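Catalase (Pseudomonas syringae, PDB 1M7S) catalyses the breakdown of hydrogen peroxide into water and oxygen with a heme cofactor, protecting the bacterium from peroxide damage. Local coordinates at residues P84-F89 against V306-A311; F112-G117 against N312-I317. One frame throughout, in Å; residues are numbered along the deposited sequence.

Interaction 1 of 2, residues P84-F89 against V306-A311. With HEM (protoporphyrin IX containing Fe), chain E.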
loop_
_atom_site.group_PDB
_atom_site.type_symbol
_atom_site.label_atom_id
_atom_site.label_comp_id
_atom_site.label_asym_id
_atom_site.label_seq_id
_atom_site.Cartn_x
_atom_site.Cartn_y
_atom_site.Cartn_z
ATOM N N PRO A 84 -5.139 -32.583 -3.942
ATOM C CA PRO A 84 -4.002 -31.836 -4.533
ATOM C C PRO A 84 -3.358 -31.006 -3.416
ATOM O O PRO A 84 -4.075 -30.500 -2.573
ATOM C CB PRO A 84 -4.588 -30.897 -5.564
ATOM C CG PRO A 84 -6.064 -31.193 -5.585
ATOM C CD PRO A 84 -6.431 -32.039 -4.380
ATOM N N VAL A 85 -2.061 -30.786 -3.501
ATOM C CA VAL A 85 -1.358 -29.923 -2.575
ATOM C C VAL A 85 -0.455 -28.924 -3.293
ATOM O O VAL A 85 -0.008 -29.173 -4.426
ATOM C CB VAL A 85 -0.439 -30.751 -1.635
ATOM C CG1 VAL A 85 -1.212 -31.797 -0.785
ATOM C CG2 VAL A 85 0.674 -31.538 -2.319
ATOM N N PHE A 86 -0.014 -27.917 -2.535
ATOM C CA PHE A 86 1.033 -27.009 -2.975
ATOM C C PHE A 86 1.992 -27.061 -1.766
ATOM O O PHE A 86 1.465 -26.888 -0.640
ATOM C CB PHE A 86 0.506 -25.611 -3.268
ATOM C CG PHE A 86 1.604 -24.701 -3.793
ATOM C CD1 PHE A 86 1.679 -24.430 -5.137
ATOM C CD2 PHE A 86 2.559 -24.197 -2.899
ATOM C CE1 PHE A 86 2.700 -23.626 -5.660
ATOM C CE2 PHE A 86 3.576 -23.380 -3.440
ATOM C CZ PHE A 86 3.673 -23.125 -4.780
ATOM N N VAL A 87 3.285 -27.295 -1.954
ATOM C CA VAL A 87 4.212 -27.324 -0.818
ATOM C C VAL A 87 5.230 -26.179 -1.003
ATOM O O VAL A 87 5.711 -26.071 -2.103
ATOM C CB VAL A 87 4.902 -28.675 -0.681
ATOM C CG1 VAL A 87 6.129 -28.625 0.247
ATOM C CG2 VAL A 87 3.926 -29.768 -0.144
ATOM N N ARG A 88 5.504 -25.402 0.028
ATOM C CA ARG A 88 6.590 -24.406 -0.096
ATOM C C ARG A 88 7.611 -24.846 0.995
ATOM O O ARG A 88 7.259 -25.005 2.175
ATOM C CB ARG A 88 6.118 -22.966 0.182
ATOM C CG ARG A 88 7.287 -21.956 -0.131
ATOM C CD ARG A 88 6.618 -20.563 -0.259
ATOM N NE ARG A 88 7.694 -19.537 -0.229
ATOM C CZ ARG A 88 8.409 -19.145 0.806
ATOM N NH1 ARG A 88 8.311 -19.596 2.052
ATOM N NH2 ARG A 88 9.332 -18.185 0.514
ATOM N N PHE A 89 8.872 -25.036 0.545
ATOM C CA PHE A 89 9.966 -25.399 1.425
ATOM C C PHE A 89 10.757 -24.080 1.666
ATOM O O PHE A 89 10.725 -23.286 0.738
ATOM C CB PHE A 89 10.944 -26.398 0.766
ATOM C CG PHE A 89 10.372 -27.804 0.704
ATOM C CD1 PHE A 89 10.226 -28.578 1.828
ATOM C CD2 PHE A 89 9.985 -28.329 -0.534
ATOM C CE1 PHE A 89 9.710 -29.856 1.759
ATOM C CE2 PHE A 89 9.463 -29.598 -0.638
ATOM C CZ PHE A 89 9.330 -30.372 0.525
ATOM N N VAL A 306 1.873 -17.544 -2.616
ATOM C CA VAL A 306 1.097 -18.498 -1.824
ATOM C C VAL A 306 1.002 -18.008 -0.389
ATOM O O VAL A 306 1.935 -17.433 0.185
ATOM C CB VAL A 306 1.654 -19.917 -1.971
ATOM C CG1 VAL A 306 2.993 -20.131 -1.248
ATOM C CG2 VAL A 306 0.610 -20.960 -1.565
ATOM N N ALA A 307 -0.151 -18.211 0.236
ATOM C CA ALA A 307 -0.458 -17.747 1.588
ATOM C C ALA A 307 -0.717 -18.963 2.483
ATOM O O ALA A 307 -1.786 -19.574 2.376
ATOM C CB ALA A 307 -1.666 -16.819 1.531
ATOM N N MET A 308 0.327 -19.401 3.190
ATOM C CA MET A 308 0.177 -20.555 4.088
ATOM C C MET A 308 -0.220 -20.053 5.469
ATOM O O MET A 308 0.460 -19.132 5.948
ATOM C CB MET A 308 1.529 -21.274 4.226
ATOM C CG MET A 308 2.146 -21.813 2.932
ATOM S SD MET A 308 1.114 -23.241 2.415
ATOM C CE MET A 308 2.105 -23.814 1.033
ATOM N N ALA A 309 -1.274 -20.569 6.097
ATOM C CA ALA A 309 -1.641 -20.040 7.416
ATOM C C ALA A 309 -2.298 -21.116 8.253
ATOM O O ALA A 309 -3.272 -21.730 7.797
ATOM C CB ALA A 309 -2.655 -18.897 7.168
ATOM N N PRO A 310 -1.894 -21.254 9.489
ATOM C CA PRO A 310 -2.496 -22.197 10.423
ATOM C C PRO A 310 -3.965 -21.866 10.583
ATOM O O PRO A 310 -4.783 -22.740 10.866
ATOM C CB PRO A 310 -1.652 -22.145 11.712
ATOM C CG PRO A 310 -0.341 -21.607 11.182
ATOM C CD PRO A 310 -0.717 -20.579 10.102
ATOM N N ALA A 311 -4.436 -20.623 10.339
ATOM C CA ALA A 311 -5.821 -20.263 10.426
ATOM C C ALA A 311 -6.631 -20.939 9.296
ATOM O O ALA A 311 -7.853 -20.872 9.426
ATOM C CB ALA A 311 -6.049 -18.758 10.328
HETATM C CHA HEM E . 6.225 -18.187 8.039
HETATM C CHB HEM E . 6.837 -22.403 10.335
HETATM C CHC HEM E . 6.408 -20.138 14.582
HETATM C CHD HEM E . 4.826 -16.161 12.275
HETATM C C1A HEM E . 6.439 -19.518 8.310
HETATM C C2A HEM E . 6.690 -20.552 7.278
HETATM C C3A HEM E . 6.859 -21.712 7.911
HETATM C C4A HEM E . 6.745 -21.451 9.337
HETATM C CMA HEM E . 7.113 -23.107 7.323
HETATM C CAA HEM E . 6.703 -20.220 5.776
HETATM C CBA HEM E . 5.390 -20.605 5.015
HETATM C CGA HEM E . 5.626 -20.404 3.494
HETATM O O1A HEM E . 4.952 -19.459 3.016
HETATM O O2A HEM E . 6.404 -21.250 3.009
HETATM C C1B HEM E . 6.744 -22.173 11.681
HETATM C C2B HEM E . 6.774 -23.192 12.723
HETATM C C3B HEM E . 6.668 -22.556 13.908
HETATM C C4B HEM E . 6.556 -21.150 13.634
HETATM C CMB HEM E . 6.931 -24.692 12.436
HETATM C CAB HEM E . 6.673 -23.094 15.339
HETATM C CBB HEM E . 6.293 -24.314 15.666
HETATM C C1C HEM E . 5.842 -18.918 14.315
HETATM C C2C HEM E . 5.234 -18.051 15.298
HETATM C C3C HEM E . 4.773 -16.966 14.662
HETATM C C4C HEM E . 5.132 -17.108 13.267
HETATM C CMC HEM E . 5.072 -18.362 16.810
HETATM C CAC HEM E . 4.025 -15.729 15.196
HETATM C CBC HEM E . 3.084 -15.780 16.154
HETATM C C1D HEM E . 5.148 -16.363 10.927
HETATM C C2D HEM E . 4.940 -15.375 9.881
HETATM C C3D HEM E . 5.318 -15.920 8.722
HETATM C C4D HEM E . 5.774 -17.263 9.004
HETATM C CMD HEM E . 4.390 -13.970 10.181
HETATM C CAD HEM E . 5.285 -15.285 7.302
HETATM C CBD HEM E . 3.970 -15.741 6.570
HETATM C CGD HEM E . 3.726 -15.030 5.252
HETATM O O1D HEM E . 2.988 -15.653 4.411
HETATM O O2D HEM E . 4.182 -13.888 5.000
HETATM N NA HEM E . 6.535 -20.107 9.538
HETATM N NB HEM E . 6.588 -20.930 12.260
HETATM N NC HEM E . 5.796 -18.307 13.080
HETATM N ND HEM E . 5.611 -17.523 10.339
HETATM FE FE HEM E . 6.065 -19.227 11.305
HETATM O O HOH W 1 8.515 -19.151 11.882
#
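Val-306, near the start of the loop after helix 299-304, reaches strand 82-90 with both of its methyls. CG1 lies between two residues of the strand, 3.8 Å from CD of Arg-88 and 4.0 Å from CE2 of Phe-86, while CG2 is turned to CD2 of the same ring. Both strand residues direct CB toward the loop and hold CG anti to the backbone N. Ala-307 makes no contact with 84-89; its N bonds to Asn-350 OD1 and its O to Lys-111 NZ. Met-308 meets the strand again, and its chain, bent at chi2 (-71°), carries CE to the Phe-86 ring edge, near the ring plane; that methyl is 3.6 Å from the carbonyl O of Phe-86. Nearer its root, CG of Met-308 packs 3.7 Å from heme O1A, so the chain touches strand and propionate at its two ends. Beyond it, Ala-309 and Pro-310 turn to Tyr-332, the probable axial ligand of the heme iron.

No hydrogen bond joins the two segments; both touch the same propionate, Arg-88 by a hydrogen bond and Met-308 by packing. The Arg-88 chain, extended from CG to NE alongside O2A, then turned at chi4 (-73°), brings NH1 to donate to heme O2A at 2.7 Å and 165°, with the oxygen at the edge of the guanidinium, in its plane. NH2 is bonded to the carbonyl O of His-52, a predicted active-site residue, and Arg-49 and Arg-339 also bond to the heme. This buried cationic setting probably favours an ionised propionate and fixes the heme edge against the barrel.

Interaction 2 of 2, residues F112-G117 against N312-I317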
loop_
_atom_site.group_PDB
_atom_site.type_symbol
_atom_site.label_atom_id
_atom_site.label_comp_id
_atom_site.label_asym_id
_atom_site.label_seq_id
_atom_site.Cartn_x
_atom_site.Cartn_y
_atom_site.Cartn_z
ATOM N N PHE A 112 -3.339 -28.013 1.604
ATOM C CA PHE A 112 -4.120 -29.147 1.039
ATOM C C PHE A 112 -5.408 -28.582 0.472
ATOM O O PHE A 112 -6.131 -27.886 1.191
ATOM C CB PHE A 112 -4.512 -30.097 2.153
ATOM C CG PHE A 112 -3.464 -30.928 2.802
ATOM C CD1 PHE A 112 -2.701 -30.422 3.859
ATOM C CD2 PHE A 112 -3.225 -32.233 2.412
ATOM C CE1 PHE A 112 -1.771 -31.218 4.507
ATOM C CE2 PHE A 112 -2.292 -33.016 3.054
ATOM C CZ PHE A 112 -1.541 -32.530 4.125
ATOM N N TYR A 113 -5.703 -28.751 -0.808
ATOM C CA TYR A 113 -6.894 -28.148 -1.388
ATOM C C TYR A 113 -8.038 -29.190 -1.232
ATOM O O TYR A 113 -8.319 -29.852 -2.228
ATOM C CB TYR A 113 -6.677 -27.803 -2.836
ATOM C CG TYR A 113 -5.583 -26.763 -3.144
ATOM C CD1 TYR A 113 -5.880 -25.435 -3.182
ATOM C CD2 TYR A 113 -4.306 -27.191 -3.409
ATOM C CE1 TYR A 113 -4.898 -24.478 -3.490
ATOM C CE2 TYR A 113 -3.285 -26.271 -3.742
ATOM C CZ TYR A 113 -3.619 -24.933 -3.771
ATOM O OH TYR A 113 -2.631 -24.014 -4.097
ATOM N N THR A 114 -8.493 -29.327 -0.002
ATOM C CA THR A 114 -9.457 -30.404 0.300
ATOM C C THR A 114 -10.849 -30.079 -0.190
ATOM O O THR A 114 -11.256 -28.977 -0.518
ATOM C CB THR A 114 -9.591 -30.793 1.790
ATOM O OG1 THR A 114 -10.563 -29.977 2.432
ATOM C CG2 THR A 114 -8.239 -30.679 2.509
ATOM N N ALA A 115 -11.644 -31.166 -0.149
ATOM C CA ALA A 115 -13.058 -31.057 -0.555
ATOM C C ALA A 115 -13.899 -30.327 0.456
ATOM O O ALA A 115 -15.089 -30.101 0.169
ATOM C CB ALA A 115 -13.533 -32.528 -0.702
ATOM N N ASP A 116 -13.415 -29.935 1.627
ATOM C CA ASP A 116 -14.056 -29.156 2.634
ATOM C C ASP A 116 -13.426 -27.739 2.770
ATOM O O ASP A 116 -13.836 -27.003 3.654
ATOM C CB ASP A 116 -13.916 -29.705 4.062
ATOM C CG ASP A 116 -14.225 -31.140 4.321
ATOM O OD1 ASP A 116 -14.981 -31.739 3.510
ATOM O OD2 ASP A 116 -13.712 -31.643 5.366
ATOM N N GLY A 117 -12.497 -27.424 1.905
ATOM C CA GLY A 117 -11.818 -26.110 1.990
ATOM C C GLY A 117 -10.314 -26.355 2.073
ATOM O O GLY A 117 -9.770 -27.466 2.224
ATOM N N ASN A 312 -6.042 -21.455 8.236
ATOM C CA ASN A 312 -6.872 -22.052 7.183
ATOM C C ASN A 312 -7.146 -23.495 7.678
ATOM O O ASN A 312 -6.291 -24.363 7.552
ATOM C CB ASN A 312 -6.142 -22.052 5.849
ATOM C CG ASN A 312 -6.056 -20.677 5.216
ATOM O OD1 ASN A 312 -6.978 -19.883 5.349
ATOM N ND2 ASN A 312 -4.966 -20.354 4.501
ATOM N N LEU A 313 -8.291 -23.658 8.297
ATOM C CA LEU A 313 -8.725 -24.905 8.920
ATOM C C LEU A 313 -10.033 -25.397 8.302
ATOM O O LEU A 313 -10.748 -24.600 7.699
ATOM C CB LEU A 313 -9.090 -24.607 10.397
ATOM C CG LEU A 313 -7.877 -24.260 11.264
ATOM C CD1 LEU A 313 -8.330 -23.527 12.531
ATOM C CD2 LEU A 313 -7.072 -25.515 11.565
ATOM N N VAL A 314 -10.265 -26.690 8.465
ATOM C CA VAL A 314 -11.556 -27.246 7.951
ATOM C C VAL A 314 -12.211 -27.884 9.175
ATOM O O VAL A 314 -11.532 -28.310 10.132
ATOM C CB VAL A 314 -11.212 -28.231 6.840
ATOM C CG1 VAL A 314 -10.626 -27.539 5.587
ATOM C CG2 VAL A 314 -10.194 -29.286 7.241
ATOM N N PRO A 315 -13.498 -28.132 9.120
ATOM C CA PRO A 315 -14.248 -28.783 10.197
ATOM C C PRO A 315 -13.592 -30.118 10.468
ATOM O O PRO A 315 -13.296 -30.878 9.541
ATOM C CB PRO A 315 -15.697 -28.883 9.678
ATOM C CG PRO A 315 -15.745 -27.657 8.757
ATOM C CD PRO A 315 -14.397 -27.715 8.030
ATOM N N GLY A 316 -13.264 -30.420 11.715
ATOM C CA GLY A 316 -12.566 -31.647 12.069
ATOM C C GLY A 316 -11.123 -31.382 12.505
ATOM O O GLY A 316 -10.436 -32.285 12.959
ATOM N N ILE A 317 -10.646 -30.153 12.287
ATOM C CA ILE A 317 -9.240 -29.858 12.617
ATOM C C ILE A 317 -9.239 -28.496 13.280
ATOM O O ILE A 317 -9.815 -27.548 12.732
ATOM C CB ILE A 317 -8.316 -29.793 11.384
ATOM C CG1 ILE A 317 -8.416 -31.013 10.493
ATOM C CG2 ILE A 317 -6.891 -29.572 11.907
ATOM C CD1 ILE A 317 -7.566 -31.161 9.257
HETATM O O HOH W 2 -14.913 -30.980 7.501
#
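Val-314 and Asp-116 bring together two beta turns: a type I turn, Thr-114 to Gly-117, which links the antiparallel strands 107-114 and 117-124 as a hairpin, and a type II turn from Val-314 to Ile-317. Each is closed by a backbone bond between its end residues, from N of Gly-117 to O of Thr-114 and from N of Ile-317 to O of Val-314.

Val-314 has more surface buried here than any other residue. With CG1 anti to its carbonyl carbon (chi1 -68°), it presses that methyl on the hairpin backbone, 3.5 Å from O of Gly-117 and 3.8 Å from O of Asp-116; OG1 of Thr-114 is a little farther off. Its CB also meets CB of Asp-116 at 4.1 Å. The methyl therefore lies against a turn held by its own bonds: OG1 of Thr-114 accepts from N of Asp-116, forming an ST turn, and gives its own proton to O of Gly-117 at 2.6 Å, in the carbonyl plane and on a lone pair.

Asp-116 adds the polar side of the contact. One carboxylate oxygen, OD1, is bonded to Thr-75; OD2 is directed to the carbonyl O of Pro-315, while CB of Asp-116 lies 4.5 Å from the ring CD. Elsewhere on the loop, Leu-313 O accepts from Asn-8 ND2 and Arg-6 NH1 of a neighbouring subunit, placing this loop at a subunit interface. No direct hydrogen bond links the turns; one water instead donates to OD2 of Asp-116 at 2.5 Å and to O of Pro-315 at 2.6 Å.

In the fold
Interactions 1 and 2 have centres about 12 Å apart and both reach one antiparallel sheet, in which strands 82-90 and 107-114 are neighbours. Their segments alternate along the chain: 84-89, 112-117, 306-311, 312-317. The last two are consecutive pieces of the loop between helix 299-304 and strand 317-319, so this single connection passes first beside one strand and then beside the turn that ends the next. The strands meet directly, with O of Pro-84 probably hydrogen-bonded to N of Tyr-113 at 3.0 Å. Interaction 1 lies at the heme, interaction 2 away from the annotated sites; the loop passes from the cofactor pocket to the subunit interface, which it already meets at Ala-311.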